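PDB 4FXP: adenylyl-sulfate kinase 1, chloroplastic, which phosphorylates adenosine 5'-phosphosulfate at the expense of ATP, giving the activated sulfate 3'-phosphoadenylyl sulfate in the chloroplast. Local coordinates for residues Trp29-Ser34 / Leu104-Arg109. Residues are numbered along the deposited sequence; the frame is centred on the assembly and turned at random.
With ADX (adenosine-5'-phosphosulfate), chain D.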
# COMPACT_ATOMS: atom_id res chain seq x y z
N TRP A 29 -0.07 14.52 2.60
CA TRP A 29 0.38 14.61 1.21
C TRP A 29 1.32 15.79 1.01
O TRP A 29 0.90 16.95 0.99
CB TRP A 29 -0.82 14.71 0.26
CG TRP A 29 -0.40 14.61 -1.16
CD1 TRP A 29 0.18 15.58 -1.93
CD2 TRP A 29 -0.52 13.46 -1.99
NE1 TRP A 29 0.45 15.09 -3.19
CE2 TRP A 29 0.02 13.79 -3.26
CE3 TRP A 29 -1.02 12.16 -1.79
CZ2 TRP A 29 0.07 12.88 -4.31
CZ3 TRP A 29 -0.97 11.26 -2.84
CH2 TRP A 29 -0.42 11.62 -4.08
N VAL A 30 2.61 15.48 0.86
CA VAL A 30 3.63 16.52 0.73
C VAL A 30 3.95 16.79 -0.73
O VAL A 30 4.37 15.89 -1.46
CB VAL A 30 4.92 16.14 1.48
CG1 VAL A 30 5.91 17.31 1.47
CG2 VAL A 30 4.58 15.72 2.91
N THR A 31 3.74 18.02 -1.17
CA THR A 31 3.90 18.38 -2.57
C THR A 31 4.82 19.60 -2.72
O THR A 31 4.90 20.44 -1.83
CB THR A 31 2.53 18.64 -3.26
OG1 THR A 31 2.74 19.03 -4.62
CG2 THR A 31 1.75 19.73 -2.53
N GLY A 32 5.53 19.69 -3.84
CA GLY A 32 6.43 20.81 -4.05
C GLY A 32 7.47 20.53 -5.12
O GLY A 32 7.67 19.37 -5.50
N LEU A 33 8.14 21.58 -5.60
CA LEU A 33 9.19 21.41 -6.60
C LEU A 33 10.29 20.51 -6.08
O LEU A 33 10.45 20.33 -4.88
CB LEU A 33 9.80 22.77 -6.96
CG LEU A 33 8.90 23.87 -7.54
CD1 LEU A 33 9.66 25.20 -7.58
CD2 LEU A 33 8.43 23.47 -8.93
N SER A 34 11.07 19.95 -7.00
CA SER A 34 12.31 19.29 -6.63
C SER A 34 13.17 20.27 -5.84
O SER A 34 13.30 21.44 -6.21
CB SER A 34 13.04 18.81 -7.88
OG SER A 34 14.30 18.25 -7.55
N LEU A 104 5.76 13.39 -3.11
CA LEU A 104 5.92 13.33 -4.55
C LEU A 104 5.85 14.76 -5.04
O LEU A 104 5.17 15.58 -4.43
CB LEU A 104 4.74 12.61 -5.18
CG LEU A 104 4.64 11.09 -5.32
CD1 LEU A 104 4.67 10.40 -3.97
CD2 LEU A 104 3.34 10.79 -6.05
N ILE A 105 6.50 15.06 -6.16
CA ILE A 105 6.38 16.40 -6.72
C ILE A 105 4.90 16.71 -6.92
O ILE A 105 4.44 17.80 -6.55
CB ILE A 105 7.18 16.51 -8.04
CG1 ILE A 105 8.68 16.39 -7.76
CG2 ILE A 105 6.85 17.82 -8.76
CD1 ILE A 105 9.56 16.45 -9.00
N SER A 106 4.16 15.78 -7.49
CA SER A 106 2.72 15.86 -7.67
C SER A 106 2.27 17.22 -8.18
O SER A 106 1.58 17.89 -7.50
CB SER A 106 1.97 15.43 -6.40
OG SER A 106 2.46 16.05 -5.27
N PRO A 107 2.75 17.62 -9.35
CA PRO A 107 2.62 19.00 -9.82
C PRO A 107 1.23 19.48 -10.24
O PRO A 107 1.03 20.69 -10.34
CB PRO A 107 3.56 19.02 -11.03
CG PRO A 107 3.49 17.61 -11.56
CD PRO A 107 3.33 16.73 -10.35
N TYR A 108 0.29 18.58 -10.49
CA TYR A 108 -1.00 19.00 -11.02
C TYR A 108 -2.09 19.02 -9.96
O TYR A 108 -2.32 18.02 -9.28
CB TYR A 108 -1.43 18.11 -12.19
CG TYR A 108 -0.38 17.95 -13.27
CD1 TYR A 108 0.16 19.05 -13.92
CD2 TYR A 108 0.06 16.69 -13.64
CE1 TYR A 108 1.12 18.90 -14.92
CE2 TYR A 108 1.00 16.53 -14.63
CZ TYR A 108 1.53 17.62 -15.26
OH TYR A 108 2.48 17.42 -16.24
N ARG A 109 -2.78 20.15 -9.83
CA ARG A 109 -3.82 20.33 -8.83
C ARG A 109 -4.96 19.33 -8.96
O ARG A 109 -5.46 18.82 -7.96
CB ARG A 109 -4.39 21.76 -8.85
CG ARG A 109 -3.64 22.74 -7.97
CD ARG A 109 -4.30 24.13 -7.91
NE ARG A 109 -4.37 24.77 -9.22
CZ ARG A 109 -3.57 25.74 -9.64
NH1 ARG A 109 -2.61 26.24 -8.85
NH2 ARG A 109 -3.74 26.24 -10.86
SB ADX D . 5.71 13.26 -10.14
O1B ADX D . 5.23 12.19 -10.97
O2B ADX D . 5.59 14.54 -10.87
O3B ADX D . 4.89 13.32 -8.90
PA ADX D . 7.80 12.07 -8.77
O1A ADX D . 6.99 10.81 -8.77
O2A ADX D . 7.87 12.71 -7.39
O3A ADX D . 7.17 13.07 -9.83
O5' ADX D . 9.26 11.78 -9.29
C5' ADX D . 10.27 12.76 -9.25
C4' ADX D . 11.63 12.28 -9.40
O4' ADX D . 11.77 11.71 -10.70
C3' ADX D . 12.64 13.38 -9.34
O3' ADX D . 13.24 13.43 -8.07
C2' ADX D . 13.63 13.00 -10.27
O2' ADX D . 14.55 12.18 -9.61
C1' ADX D . 12.97 12.14 -11.27
N9 ADX D . 12.75 12.75 -12.55
C8 ADX D . 13.12 12.23 -13.74
N7 ADX D . 12.63 13.01 -14.72
C5 ADX D . 11.94 14.02 -14.15
C6 ADX D . 11.22 15.13 -14.65
N6 ADX D . 11.11 15.30 -16.06
N1 ADX D . 10.63 16.00 -13.79
C2 ADX D . 10.72 15.81 -12.46
N3 ADX D . 11.40 14.75 -11.95
C4 ADX D . 12.01 13.86 -12.76
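Trp-29 gives its indole N-H to the hydroxyl of Ser-106, NE1 to OG 3.0 Å, at 154°. OG lies 17° out of the ring plane, and Ser-106 CB sits at the same ring edge. The indole reaches the serine because CG stands anti to the backbone N (chi1 -172°). Replacing Trp-29 by an alanine removes the indole, which would probably leave Ser-106 OG without this donor and open a gap beside Ser-106 and Leu-104. Thr-31 OG1 donates to the carbonyl of Ile-105, OG1 to O 2.9 Å, and is also hydrogen-bonded to Tyr-163. The same carbonyl takes a weak bond from the amide of Gly-32, N to O 3.5 Å. Leu-104 N donates to Val-30 O at 3.3 Å. Gly-32 O receives the ammonium of Lys-38 and a CA-H contact from Ile-105. The amides of Ile-105 and Ser-106 serve the substrate adenosine-5'-phosphosulfate: Ile-105 N hydrogen-bonds to its phosphate oxygen O2A at 3.0 Å, and Ser-106 N to its sulfate oxygen O3B at 2.9 Å. Ser-106 probably carries the phosphoserine intermediate, as in related enzymes. Gly-32 opens the ATP-binding P-loop, so the contact joins the start of the P-loop to the substrate-binding residues of 104-109. It is buried at the C-terminal ends of adjacent parallel strands, 26-31 and 99-103, in a five-stranded sheet. Strand 124-129 pairs with the far side of 26-31. Helix 76-95 packs on Trp-29 and Leu-104, and helix 109-117, which follows on from that loop, packs on Trp-29 and Thr-31.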